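Local coordinates for putative N-acetylmuramoyl-L-alanine amidase,autolysin cwp6 (Peptoclostridium difficile, PDB 5J72), which is probably a zinc-dependent N-acetylmuramoyl-L-alanine amidase that cleaves peptidoglycan and is held at the cell wall by CWB2 modules, at residues 234-239 and 246-251; 570-575 and 603-608. All blocks are in the same frame, centred on the assembly; numbering follows the deposited sequence.

Contact 1: 234-239 and 246-251; sequences TRIGGV and LLIAKE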
loop_
_atom_site.group_PDB
_atom_site.type_symbol
_atom_site.label_atom_id
_atom_site.label_comp_id
_atom_site.label_asym_id
_atom_site.label_seq_id
_atom_site.Cartn_x
_atom_site.Cartn_y
_atom_site.Cartn_z
ATOM N N THR A 234 -2.806 -29.150 -9.302
ATOM C CA THR A 234 -4.196 -28.721 -9.482
ATOM C C THR A 234 -4.163 -27.542 -10.384
ATOM O O THR A 234 -3.177 -26.772 -10.401
ATOM C CB THR A 234 -4.803 -28.332 -8.123
ATOM O OG1 THR A 234 -5.074 -29.542 -7.401
ATOM C CG2 THR A 234 -6.119 -27.529 -8.246
ATOM N N ARG A 235 -5.222 -27.311 -11.176
ATOM C CA ARG A 235 -5.185 -26.130 -12.045
ATOM C C ARG A 235 -6.528 -25.430 -11.914
ATOM O O ARG A 235 -7.578 -26.089 -11.910
ATOM C CB ARG A 235 -4.987 -26.481 -13.540
ATOM C CG ARG A 235 -4.769 -25.193 -14.385
ATOM C CD ARG A 235 -4.713 -25.477 -15.892
ATOM N NE ARG A 235 -3.491 -26.186 -16.264
ATOM C CZ ARG A 235 -2.410 -25.578 -16.726
ATOM N NH1 ARG A 235 -2.395 -24.258 -16.871
ATOM N NH2 ARG A 235 -1.331 -26.280 -17.044
ATOM N N ILE A 236 -6.484 -24.121 -11.769
ATOM C CA ILE A 236 -7.683 -23.282 -11.618
ATOM C C ILE A 236 -7.464 -22.219 -12.658
ATOM O O ILE A 236 -6.556 -21.411 -12.541
ATOM C CB ILE A 236 -7.822 -22.649 -10.244
ATOM C CG1 ILE A 236 -7.956 -23.737 -9.145
ATOM C CG2 ILE A 236 -9.077 -21.740 -10.261
ATOM C CD1 ILE A 236 -7.651 -23.199 -7.777
ATOM N N GLY A 237 -8.288 -22.207 -13.709
ATOM C CA GLY A 237 -8.094 -21.222 -14.775
ATOM C C GLY A 237 -9.316 -21.260 -15.676
ATOM O O GLY A 237 -9.727 -22.338 -16.097
ATOM N N GLY A 238 -9.917 -20.095 -15.937
ATOM C CA GLY A 238 -11.096 -20.040 -16.782
ATOM C C GLY A 238 -10.741 -19.427 -18.117
ATOM O O GLY A 238 -9.564 -19.236 -18.411
ATOM N N VAL A 239 -11.795 -19.071 -18.924
ATOM C CA VAL A 239 -11.619 -18.484 -20.269
ATOM C C VAL A 239 -10.995 -17.096 -20.225
ATOM O O VAL A 239 -10.329 -16.691 -21.162
ATOM C CB VAL A 239 -13.001 -18.451 -20.997
ATOM C CG1 VAL A 239 -13.987 -17.519 -20.282
ATOM C CG2 VAL A 239 -12.825 -17.997 -22.445
ATOM N N LEU A 246 -13.776 -16.039 -10.534
ATOM C CA LEU A 246 -14.928 -16.800 -10.015
ATOM C C LEU A 246 -14.468 -18.183 -9.573
ATOM O O LEU A 246 -14.866 -18.669 -8.506
ATOM C CB LEU A 246 -16.091 -17.040 -11.134
ATOM C CG LEU A 246 -17.257 -17.943 -10.596
ATOM C CD1 LEU A 246 -17.876 -17.350 -9.370
ATOM C CD2 LEU A 246 -18.359 -18.149 -11.742
ATOM N N LEU A 247 -13.645 -18.836 -10.380
ATOM C CA LEU A 247 -13.212 -20.216 -10.013
ATOM C C LEU A 247 -12.363 -20.195 -8.720
ATOM O O LEU A 247 -12.450 -21.106 -7.900
ATOM C CB LEU A 247 -12.405 -20.779 -11.184
ATOM C CG LEU A 247 -13.329 -21.068 -12.439
ATOM C CD1 LEU A 247 -12.419 -21.329 -13.674
ATOM C CD2 LEU A 247 -14.269 -22.251 -12.075
ATOM N N ILE A 248 -11.583 -19.119 -8.525
ATOM C CA ILE A 248 -10.801 -19.001 -7.274
ATOM C C ILE A 248 -11.756 -18.817 -6.109
ATOM O O ILE A 248 -11.606 -19.418 -5.047
ATOM C CB ILE A 248 -9.875 -17.805 -7.434
ATOM C CG1 ILE A 248 -8.725 -18.191 -8.419
ATOM C CG2 ILE A 248 -9.345 -17.374 -6.043
ATOM C CD1 ILE A 248 -7.818 -17.003 -8.798
ATOM N N ALA A 249 -12.788 -17.986 -6.322
ATOM C CA ALA A 249 -13.757 -17.787 -5.246
ATOM C C ALA A 249 -14.451 -19.127 -4.883
ATOM O O ALA A 249 -14.714 -19.384 -3.699
ATOM C CB ALA A 249 -14.802 -16.714 -5.665
ATOM N N LYS A 250 -14.799 -19.953 -5.893
ATOM C CA LYS A 250 -15.438 -21.243 -5.559
ATOM C C LYS A 250 -14.460 -22.160 -4.819
ATOM O O LYS A 250 -14.862 -22.961 -3.957
ATOM C CB LYS A 250 -15.883 -21.955 -6.870
ATOM C CG LYS A 250 -17.056 -21.196 -7.537
ATOM C CD LYS A 250 -17.368 -21.868 -8.935
ATOM C CE LYS A 250 -18.518 -21.182 -9.635
ATOM N NZ LYS A 250 -19.006 -21.990 -10.789
ATOM N N GLU A 251 -13.165 -22.041 -5.162
ATOM C CA GLU A 251 -12.176 -22.869 -4.460
ATOM C C GLU A 251 -12.086 -22.421 -2.984
ATOM O O GLU A 251 -12.077 -23.245 -2.075
ATOM C CB GLU A 251 -10.828 -22.777 -5.174
ATOM C CG GLU A 251 -9.733 -23.504 -4.372
ATOM C CD GLU A 251 -9.686 -25.055 -4.572
ATOM O OE1 GLU A 251 -10.505 -25.597 -5.350
ATOM O OE2 GLU A 251 -8.793 -25.708 -3.939
#
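Leu247 is the first residue of helix segment 246-251 to meet the strand end at 234-239, and it does so at two levels. Leu247 CB rests against CG2 of Ile236 at 3.6 Å, the two side chains sliding past one another in opposite directions. Further out, Leu247 CD1 lies over the bare backbone beyond the strand, 3.6 Å from Gly238 N and 3.7 Å from Gly237 C. Because Gly238 carries no side chain, this methyl can settle directly on the main chain. One residue on, Ile248 touches from its flank: Ile248 CG1 lies 4.0 Å from the same CG2 of Ile236. That methyl stands anti to the backbone N (chi1 of Ile236 -62°), while the other branch carries CD1 on toward the next helical turn. There Glu251 closes the contact through its aliphatic part, Glu251 CG lying 4.0 Å from Ile236 CD1 with the two chains crossing at about a right angle. Leu176 and Tyr180 of helix 174-180 also touch Ile236. The contact thus joins edge strand 232-236, which completes a parallel sheet of strands from earlier in the chain, to the helix that follows it in the CWB2 part of the molecule. No hydrogen bond crosses between the segments, which implies that their direct hold is one of apolar packing, with Glu251 OE2 hydrogen-bonded to Tyr180 OH.

Contact 2: 570-575 and 603-608; sequences FNMKNR and ECAFID
Met572 and Ala605 form the buried, apolar half of this contact, while Arg575, partly exposed, lies over buried Phe606 on the more open side. Met572 SD sits 3.8 Å from Ala605 CB, and Met572 CE touches the same methyl at 3.9 Å. Extended beyond CG, the Met572 chain reaches across to the corner where the strand turns at Ala605. Asp612 of helix 610-614 and Met625 of helix 619-637 pack around this side. Cys604 O is buried here too, 3.9 Å from Met572 SD, and has no hydrogen-bonding partner. The Cys604 backbone pairs with that of the zinc ligand His530, so this corner lies close to the metal site.

On the other side, Arg575 crosses Phe606 at about a right angle. Ring atom CZ of Phe606 stands over the centre of one guanidinium face, 3.6 Å from Arg575 CZ, with the planes 49° apart. A bend at chi3 (50°) swings the guanidinium over to the ring, and Arg575 CD joins in, 3.7 Å from Phe606 CE1. Glu542 makes a salt bridge to Arg575 NE and the carbonyl of Asn539 accepts from NH1.

Strand 541-544 lies between strands 574-578 and 599-606, so Arg575 reaches past it, while Met572 comes in from the loop ahead of 574-578. This chemistry implies a charged group held by polar partners with one face on a ring, beside a van der Waals sulfur-methyl contact.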
loop_
_atom_site.group_PDB
_atom_site.type_symbol
_atom_site.label_atom_id
_atom_site.label_comp_id
_atom_site.label_asym_id
_atom_site.label_seq_id
_atom_site.Cartn_x
_atom_site.Cartn_y
_atom_site.Cartn_z
ATOM N N PHE A 570 -6.418 23.234 -20.487
ATOM C CA PHE A 570 -7.704 23.734 -20.060
ATOM C C PHE A 570 -8.125 24.945 -20.896
ATOM O O PHE A 570 -7.422 25.960 -20.839
ATOM C CB PHE A 570 -7.595 24.169 -18.554
ATOM C CG PHE A 570 -7.439 22.980 -17.634
ATOM C CD1 PHE A 570 -8.539 22.242 -17.236
ATOM C CD2 PHE A 570 -6.195 22.576 -17.208
ATOM C CE1 PHE A 570 -8.387 21.115 -16.432
ATOM C CE2 PHE A 570 -6.048 21.441 -16.397
ATOM C CZ PHE A 570 -7.154 20.728 -16.023
ATOM N N ASN A 571 -9.248 24.874 -21.628
ATOM C CA ASN A 571 -9.655 26.037 -22.416
ATOM C C ASN A 571 -10.476 26.987 -21.554
ATOM O O ASN A 571 -11.689 27.056 -21.709
ATOM C CB ASN A 571 -10.499 25.637 -23.665
ATOM C CG ASN A 571 -10.561 26.773 -24.693
ATOM N N MET A 572 -9.810 27.709 -20.644
ATOM C CA MET A 572 -10.449 28.684 -19.753
ATOM C C MET A 572 -9.982 30.069 -20.122
ATOM O O MET A 572 -8.941 30.210 -20.768
ATOM C CB MET A 572 -10.051 28.438 -18.288
ATOM C CG MET A 572 -10.636 27.182 -17.710
ATOM S SD MET A 572 -10.019 26.950 -16.014
ATOM C CE MET A 572 -10.421 25.134 -15.705
ATOM N N LYS A 573 -10.706 31.095 -19.720
ATOM C CA LYS A 573 -10.260 32.424 -20.054
ATOM C C LYS A 573 -8.907 32.733 -19.409
ATOM O O LYS A 573 -8.663 32.436 -18.226
ATOM C CB LYS A 573 -11.300 33.464 -19.619
ATOM C CG LYS A 573 -10.830 34.911 -19.876
ATOM C CD LYS A 573 -11.988 35.901 -19.704
ATOM C CE LYS A 573 -12.704 35.695 -18.392
ATOM N NZ LYS A 573 -13.892 36.580 -18.273
ATOM N N ASN A 574 -8.022 33.341 -20.196
ATOM C CA ASN A 574 -6.715 33.708 -19.712
ATOM C C ASN A 574 -6.834 35.084 -19.060
ATOM O O ASN A 574 -6.872 36.098 -19.769
ATOM C CB ASN A 574 -5.719 33.718 -20.876
ATOM C CG ASN A 574 -4.370 34.246 -20.502
ATOM O OD1 ASN A 574 -4.175 34.772 -19.395
ATOM N ND2 ASN A 574 -3.354 34.119 -21.340
ATOM N N ARG A 575 -6.910 35.143 -17.709
ATOM C CA ARG A 575 -7.023 36.431 -17.047
ATOM C C ARG A 575 -5.665 37.066 -16.828
ATOM O O ARG A 575 -5.577 38.187 -16.329
ATOM C CB ARG A 575 -7.816 36.282 -15.745
ATOM C CG ARG A 575 -9.116 35.454 -15.949
ATOM C CD ARG A 575 -9.776 35.074 -14.601
ATOM N NE ARG A 575 -9.927 36.250 -13.742
ATOM C CZ ARG A 575 -11.063 36.926 -13.609
ATOM N NH1 ARG A 575 -12.159 36.532 -14.256
ATOM N NH2 ARG A 575 -11.111 38.007 -12.841
ATOM N N GLU A 603 -4.631 31.077 -8.969
ATOM C CA GLU A 603 -6.077 30.927 -8.808
ATOM C C GLU A 603 -6.436 30.055 -9.981
ATOM O O GLU A 603 -6.691 30.583 -11.092
ATOM C CB GLU A 603 -6.793 32.275 -8.910
ATOM C CG GLU A 603 -6.374 33.168 -7.758
ATOM C CD GLU A 603 -7.236 32.912 -6.512
ATOM O OE1 GLU A 603 -8.039 31.973 -6.518
ATOM O OE2 GLU A 603 -7.094 33.662 -5.540
ATOM N N CYS A 604 -6.434 28.711 -9.781
ATOM C CA CYS A 604 -6.635 27.733 -10.858
ATOM C C CYS A 604 -7.814 27.954 -11.764
ATOM O O CYS A 604 -7.722 27.759 -12.972
ATOM C CB CYS A 604 -6.741 26.330 -10.256
ATOM S SG CYS A 604 -5.326 25.911 -9.207
ATOM N N ALA A 605 -8.956 28.288 -11.148
ATOM C CA ALA A 605 -10.215 28.432 -11.857
ATOM C C ALA A 605 -11.223 29.027 -10.859
ATOM O O ALA A 605 -10.908 29.135 -9.662
ATOM C CB ALA A 605 -10.696 27.056 -12.288
ATOM N N PHE A 606 -12.412 29.441 -11.353
ATOM C CA PHE A 606 -13.464 29.986 -10.490
ATOM C C PHE A 606 -14.245 28.809 -10.074
ATOM O O PHE A 606 -14.850 28.154 -10.915
ATOM C CB PHE A 606 -14.364 31.010 -11.237
ATOM C CG PHE A 606 -13.746 32.389 -11.219
ATOM C CD1 PHE A 606 -12.576 32.651 -11.918
ATOM C CD2 PHE A 606 -14.285 33.397 -10.437
ATOM C CE1 PHE A 606 -11.960 33.889 -11.833
ATOM C CE2 PHE A 606 -13.659 34.636 -10.355
ATOM C CZ PHE A 606 -12.499 34.871 -11.054
ATOM N N ILE A 607 -14.244 28.516 -8.754
ATOM C CA ILE A 607 -14.941 27.334 -8.219
ATOM C C ILE A 607 -16.490 27.480 -8.281
ATOM O O ILE A 607 -17.195 26.479 -8.113
ATOM C CB ILE A 607 -14.454 27.070 -6.745
ATOM C CG1 ILE A 607 -14.634 25.573 -6.412
ATOM C CG2 ILE A 607 -15.230 27.958 -5.710
ATOM C CD1 ILE A 607 -13.858 25.205 -5.152
ATOM N N ASP A 608 -16.990 28.709 -8.555
ATOM C CA ASP A 608 -18.433 29.015 -8.684
ATOM C C ASP A 608 -18.760 29.279 -10.162
ATOM O O ASP A 608 -19.820 29.823 -10.456
ATOM C CB ASP A 608 -18.831 30.261 -7.836
ATOM C CG ASP A 608 -17.978 31.501 -8.149
ATOM O OD1 ASP A 608 -18.310 32.602 -7.646
ATOM O OD2 ASP A 608 -16.967 31.367 -8.905
#

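Overall arrangement
The two contacts belong to separate modules and do not touch: their centres are 51 Å apart and their nearest atoms about 38 Å. Contact 1 is partly buried and lies away from the metal sites, in the cell wall-binding part of the chain, where a strand packs on the helix directly after it. Contact 2 is more deeply buried and joins two segments with 27 residues between them in the amidase domain; there the side chain of Cys604 comes about 10 Å from the bound zinc ion. Neither has a hydrogen bond across its segments. Aliphatic branches and glycine backbone dominate the first, whereas sulfur, an aromatic ring and a guanidinium share the second.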